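Side-chain contacts in spindle pole body-associated protein VIK1 (Saccharomyces cerevisiae, PDB 2O0A), which recruits the minus end-directed motor Kar3 to microtubules and with it cross-links antiparallel microtubules; this C-terminal domain has a motor fold without a nucleotide-binding site: residues S81-M86 / K92-I97; D222-E227 / K256-D261. All blocks are in the same frame, centred on the assembly; numbering follows the deposited sequence.

Contact 1: residues S81-M86 / K92-I97; sequences SVYHDM and KNFNLI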
# COMPACT_ATOMS: atom_id res chain seq x y z
N SER A 81 -1.35 -3.91 -10.49
CA SER A 81 -1.49 -3.02 -11.64
C SER A 81 -2.93 -2.81 -12.13
O SER A 81 -3.26 -1.73 -12.61
CB SER A 81 -0.61 -3.48 -12.81
OG SER A 81 -1.09 -4.69 -13.33
N VAL A 82 -3.80 -3.81 -12.02
CA VAL A 82 -5.19 -3.62 -12.43
C VAL A 82 -5.91 -2.53 -11.60
O VAL A 82 -6.58 -1.64 -12.15
CB VAL A 82 -5.98 -4.95 -12.41
CG1 VAL A 82 -7.43 -4.71 -12.76
CG2 VAL A 82 -5.34 -5.97 -13.37
N TYR A 83 -5.74 -2.60 -10.28
CA TYR A 83 -6.25 -1.56 -9.39
C TYR A 83 -5.64 -0.19 -9.71
O TYR A 83 -6.35 0.82 -9.83
CB TYR A 83 -5.91 -1.97 -7.96
CG TYR A 83 -6.00 -0.88 -6.92
CD1 TYR A 83 -7.24 -0.46 -6.44
CD2 TYR A 83 -4.85 -0.27 -6.41
CE1 TYR A 83 -7.34 0.52 -5.47
CE2 TYR A 83 -4.93 0.72 -5.43
CZ TYR A 83 -6.18 1.11 -4.96
OH TYR A 83 -6.31 2.06 -3.99
N HIS A 84 -4.31 -0.15 -9.82
CA HIS A 84 -3.61 1.09 -10.12
C HIS A 84 -4.10 1.71 -11.42
O HIS A 84 -4.42 2.90 -11.44
CB HIS A 84 -2.11 0.79 -10.18
CG HIS A 84 -1.30 1.92 -10.75
ND1 HIS A 84 -0.87 2.98 -10.00
CD2 HIS A 84 -0.85 2.14 -12.01
CE1 HIS A 84 -0.18 3.81 -10.77
NE2 HIS A 84 -0.15 3.32 -11.99
N ASP A 85 -4.18 0.90 -12.46
CA ASP A 85 -4.59 1.39 -13.78
C ASP A 85 -6.02 1.91 -13.73
O ASP A 85 -6.31 2.97 -14.29
CB ASP A 85 -4.47 0.30 -14.84
CG ASP A 85 -3.03 -0.02 -15.21
OD1 ASP A 85 -2.10 0.74 -14.84
OD2 ASP A 85 -2.83 -1.04 -15.90
N MET A 86 -6.88 1.21 -13.00
CA MET A 86 -8.27 1.63 -12.87
C MET A 86 -8.37 2.99 -12.20
O MET A 86 -9.05 3.89 -12.70
CB MET A 86 -9.07 0.59 -12.08
CG MET A 86 -10.50 1.04 -11.80
SD MET A 86 -11.30 0.13 -10.46
CE MET A 86 -10.43 0.75 -9.04
N LYS A 92 -9.35 8.78 -9.98
CA LYS A 92 -9.73 8.67 -8.58
C LYS A 92 -8.48 8.67 -7.74
O LYS A 92 -7.61 7.81 -7.94
CB LYS A 92 -10.53 7.39 -8.33
CG LYS A 92 -12.00 7.49 -8.78
CD LYS A 92 -12.78 6.28 -8.36
CE LYS A 92 -14.20 6.34 -8.88
NZ LYS A 92 -15.03 5.39 -8.10
N ASN A 93 -8.37 9.64 -6.84
CA ASN A 93 -7.27 9.64 -5.86
C ASN A 93 -7.31 8.35 -5.07
O ASN A 93 -8.40 7.84 -4.74
CB ASN A 93 -7.40 10.85 -4.93
CG ASN A 93 -7.35 12.15 -5.68
OD1 ASN A 93 -6.72 12.26 -6.75
ND2 ASN A 93 -8.05 13.14 -5.14
N PHE A 94 -6.14 7.79 -4.80
CA PHE A 94 -6.09 6.43 -4.31
C PHE A 94 -4.88 6.15 -3.45
O PHE A 94 -3.99 6.98 -3.33
CB PHE A 94 -6.22 5.40 -5.45
CG PHE A 94 -5.06 5.36 -6.43
CD1 PHE A 94 -4.30 4.20 -6.54
CD2 PHE A 94 -4.76 6.44 -7.29
CE1 PHE A 94 -3.25 4.10 -7.46
CE2 PHE A 94 -3.72 6.36 -8.22
CZ PHE A 94 -2.96 5.17 -8.30
N ASN A 95 -4.85 4.97 -2.85
CA ASN A 95 -3.76 4.67 -1.93
C ASN A 95 -3.35 3.22 -1.94
O ASN A 95 -4.04 2.34 -2.48
CB ASN A 95 -4.10 5.15 -0.50
CG ASN A 95 -5.18 4.32 0.17
OD1 ASN A 95 -5.04 3.10 0.34
ND2 ASN A 95 -6.26 4.98 0.60
N LEU A 96 -2.17 2.99 -1.35
CA LEU A 96 -1.70 1.67 -0.99
C LEU A 96 -1.22 1.78 0.44
O LEU A 96 -0.30 2.53 0.74
CB LEU A 96 -0.56 1.25 -1.93
CG LEU A 96 0.21 -0.03 -1.59
CD1 LEU A 96 -0.74 -1.21 -1.42
CD2 LEU A 96 1.30 -0.34 -2.63
N ILE A 97 -1.90 1.08 1.34
CA ILE A 97 -1.57 1.12 2.77
C ILE A 97 -0.93 -0.21 3.13
O ILE A 97 -1.60 -1.24 3.14
CB ILE A 97 -2.83 1.41 3.62
CG1 ILE A 97 -3.36 2.80 3.27
CG2 ILE A 97 -2.48 1.31 5.14
CD1 ILE A 97 -4.77 3.09 3.77

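Contact 2: residues D222-E227 / K256-D261; sequences DFYFIE and KKLISD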
# COMPACT_ATOMS: atom_id res chain seq x y z
N ASP A 222 -3.88 11.97 -7.40
CA ASP A 222 -3.01 11.78 -6.23
C ASP A 222 -3.01 10.32 -5.82
O ASP A 222 -4.06 9.68 -5.78
CB ASP A 222 -3.49 12.60 -5.04
CG ASP A 222 -3.49 14.09 -5.31
OD1 ASP A 222 -2.63 14.58 -6.07
OD2 ASP A 222 -4.37 14.78 -4.74
N PHE A 223 -1.81 9.83 -5.51
CA PHE A 223 -1.61 8.49 -4.96
C PHE A 223 -0.83 8.58 -3.66
O PHE A 223 0.17 9.29 -3.60
CB PHE A 223 -0.85 7.63 -5.98
CG PHE A 223 -0.29 6.37 -5.38
CD1 PHE A 223 -1.17 5.37 -4.95
CD2 PHE A 223 1.09 6.18 -5.24
CE1 PHE A 223 -0.69 4.20 -4.37
CE2 PHE A 223 1.59 5.00 -4.66
CZ PHE A 223 0.70 4.00 -4.22
N TYR A 224 -1.27 7.85 -2.63
CA TYR A 224 -0.58 7.86 -1.33
C TYR A 224 -0.14 6.46 -0.99
O TYR A 224 -0.97 5.55 -0.94
CB TYR A 224 -1.50 8.38 -0.22
CG TYR A 224 -2.09 9.73 -0.52
CD1 TYR A 224 -1.51 10.89 0.00
CD2 TYR A 224 -3.24 9.84 -1.30
CE1 TYR A 224 -2.06 12.14 -0.28
CE2 TYR A 224 -3.78 11.09 -1.59
CZ TYR A 224 -3.20 12.22 -1.08
OH TYR A 224 -3.75 13.46 -1.35
N PHE A 225 1.16 6.30 -0.72
CA PHE A 225 1.71 5.05 -0.23
C PHE A 225 2.02 5.22 1.25
O PHE A 225 2.88 6.03 1.63
CB PHE A 225 2.96 4.69 -1.03
CG PHE A 225 3.67 3.45 -0.56
CD1 PHE A 225 3.00 2.25 -0.41
CD2 PHE A 225 5.05 3.49 -0.34
CE1 PHE A 225 3.68 1.09 -0.00
CE2 PHE A 225 5.74 2.33 0.05
CZ PHE A 225 5.05 1.13 0.22
N ILE A 226 1.29 4.49 2.07
CA ILE A 226 1.41 4.59 3.52
C ILE A 226 2.18 3.37 4.02
O ILE A 226 1.83 2.24 3.69
CB ILE A 226 0.01 4.66 4.18
CG1 ILE A 226 -0.76 5.88 3.69
CG2 ILE A 226 0.14 4.59 5.72
CD1 ILE A 226 -0.08 7.22 3.96
N GLU A 227 3.25 3.60 4.79
CA GLU A 227 4.02 2.51 5.36
C GLU A 227 3.85 2.49 6.87
O GLU A 227 4.21 3.44 7.56
CB GLU A 227 5.50 2.63 5.00
CG GLU A 227 5.76 2.37 3.53
CD GLU A 227 7.21 2.63 3.16
OE1 GLU A 227 7.54 3.78 2.81
OE2 GLU A 227 8.00 1.69 3.18
N LYS A 256 -7.65 8.44 8.58
CA LYS A 256 -9.08 8.66 8.44
C LYS A 256 -9.42 9.35 7.13
O LYS A 256 -10.41 8.99 6.49
CB LYS A 256 -9.61 9.50 9.60
CG LYS A 256 -9.75 8.71 10.86
CD LYS A 256 -9.96 9.61 12.07
CE LYS A 256 -9.99 8.77 13.33
NZ LYS A 256 -11.20 7.92 13.43
N LYS A 257 -8.62 10.35 6.77
CA LYS A 257 -8.82 11.08 5.52
C LYS A 257 -8.67 10.18 4.31
O LYS A 257 -9.47 10.23 3.39
CB LYS A 257 -7.86 12.27 5.42
CG LYS A 257 -8.00 13.05 4.11
CD LYS A 257 -9.34 13.78 4.05
CE LYS A 257 -9.27 14.96 3.13
NZ LYS A 257 -10.48 15.81 3.31
N LEU A 258 -7.63 9.34 4.30
CA LEU A 258 -7.43 8.48 3.14
C LEU A 258 -8.51 7.41 2.99
O LEU A 258 -8.98 7.13 1.89
CB LEU A 258 -6.05 7.82 3.22
CG LEU A 258 -4.88 8.78 3.06
CD1 LEU A 258 -3.60 7.97 3.17
CD2 LEU A 258 -4.95 9.51 1.71
N ILE A 259 -8.91 6.82 4.11
CA ILE A 259 -9.94 5.79 4.09
C ILE A 259 -11.29 6.37 3.63
O ILE A 259 -12.01 5.74 2.85
CB ILE A 259 -10.07 5.13 5.48
CG1 ILE A 259 -8.81 4.30 5.76
CG2 ILE A 259 -11.37 4.31 5.59
CD1 ILE A 259 -8.54 4.01 7.25
N SER A 260 -11.61 7.57 4.08
CA SER A 260 -12.90 8.17 3.73
C SER A 260 -12.97 8.77 2.33
O SER A 260 -14.02 8.71 1.68
CB SER A 260 -13.34 9.20 4.78
OG SER A 260 -12.49 10.32 4.82
N ASP A 261 -11.85 9.31 1.85
CA ASP A 261 -11.87 10.19 0.68
C ASP A 261 -11.03 9.75 -0.52
O ASP A 261 -11.00 10.44 -1.54
CB ASP A 261 -11.46 11.61 1.09
CG ASP A 261 -12.44 12.25 2.08
OD1 ASP A 261 -13.52 11.66 2.34
OD2 ASP A 261 -12.14 13.34 2.59

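Contact 1: residues S81-M86 / K92-I97
His-84 and Phe-94 face each other where helix segment 81-86 and strand 94-97 come nearest, CA to CA 8.3 Å, the two axes running nearly antiparallel at 153°. Three aromatic rings fill the interval. Tyr-83 crosses it completely: with CG anti to the backbone N (chi1 164°), its ring extends past Phe-94 to the strand backbone, and the two side chains slide by each other in opposite senses. At the far end the phenol OH of Tyr-83 donates to the backbone O of Asn-95 over 2.7 Å. The bond meets the oxygen on a lone pair, in the carbonyl plane, and gives the polar end of this buried tyrosine a main-chain partner. The same hydroxyl lies in the plane of the Phe-94 ring, at its edge, and touches Phe-94 CB at 3.6 Å. The rings themselves make an offset edge-to-face pair, with planes at 75° and the edge of Phe-94 turned to the face of Tyr-83; Tyr-83 CE2 meets Phe-94 CD1 at 3.7 Å. Another part of the Phe-94 rim takes up His-84, whose ND1 approaches CZ of Phe-94 to 3.5 Å in the plane of the phenyl ring. The phenylalanine is thus bordered by both helix residues at its edge, while Phe-223 of the next strand packs against it as well. His-84 in turn meets Phe-114 and Tyr-122 edge-to-face. The Asn-95 amide hydrogen-bonds Thr-262, Ser-264 and the backbone N of Phe-265. The whole is an aromatic cluster seating helix 72-89 on strand 94-99 of a kinesin motor fold, the strand that, preceding helix 105-116, probably corresponds to the one leading into the P-loop in active kinesins.

Contact 2: residues D222-E227 / K256-D261
Tyr-224 and Leu-258 stand closest in backbone terms, with CA atoms 8.2 Å apart, where strand segment 222-227 packs against the C-terminal part of helix 250-261. Between the two, the contact illustrates how a single leucine can engage two strand residues at once. Its CG is set beside the backbone N, anti to the carbonyl carbon (chi1 -67°), and from there its two methyl groups diverge onto Tyr-224 and Ile-226. Leu-258 CD2 sits over one face of the phenol ring, 3.7 Å from the centroid of the Tyr-224 ring and 21° off the normal, a CH-pi contact. It is displaced toward the rim on the CD2 side, where Tyr-224 CD2 lies 3.5 Å from Leu-258 CD2. The other branch meets Ile-226 tip to tip, Leu-258 CD1 coming within 3.6 Å of Ile-226 CG1 and almost as near to its CD1. Tyr-224 and Ile-226 are two apart along the strand and so share one face of the sheet; Phe-223 and Phe-225 between and beside them pack on helix 105-116 across the other. Helices on both faces of a central sheet are a feature the kinesin motor fold shares with its P-loop NTPase relatives. The Tyr-224 hydroxyl accepts a hydrogen bond from the backbone N of Ile-165. An alanine here would lack the ring, which is likely to open a gap against Leu-258 CD2 and leave the Ile-165 amide without its acceptor. On the helix itself Lys-257 NZ forms a salt bridge with Asp-261 OD2 at 3.1 Å, meeting that oxygen nearly along its C-O axis, and the same ammonium also binds the carbonyls of Glu-161 and Lys-162.

Followed from the N terminus, the chain first closes a short loop at contact 1, where it leaves helix 72-89 and, four residues later, enters strand 94-99. Contact 2 comes later and in series: after strand 221-228 the chain passes through helix 231-243 and comes back as helix 250-261, with 28 residues between the two segments. Neither loop contains the other. Their strands are parallel neighbours, joined by probable backbone hydrogen bonds from Leu-96 to Tyr-224 and Ile-226, and Leu-258 also touches Asn-95. Helix 72-89 lies on one face of the sheet at strand 94-99, and helix 250-261 on the other face at the neighbouring strand 221-228.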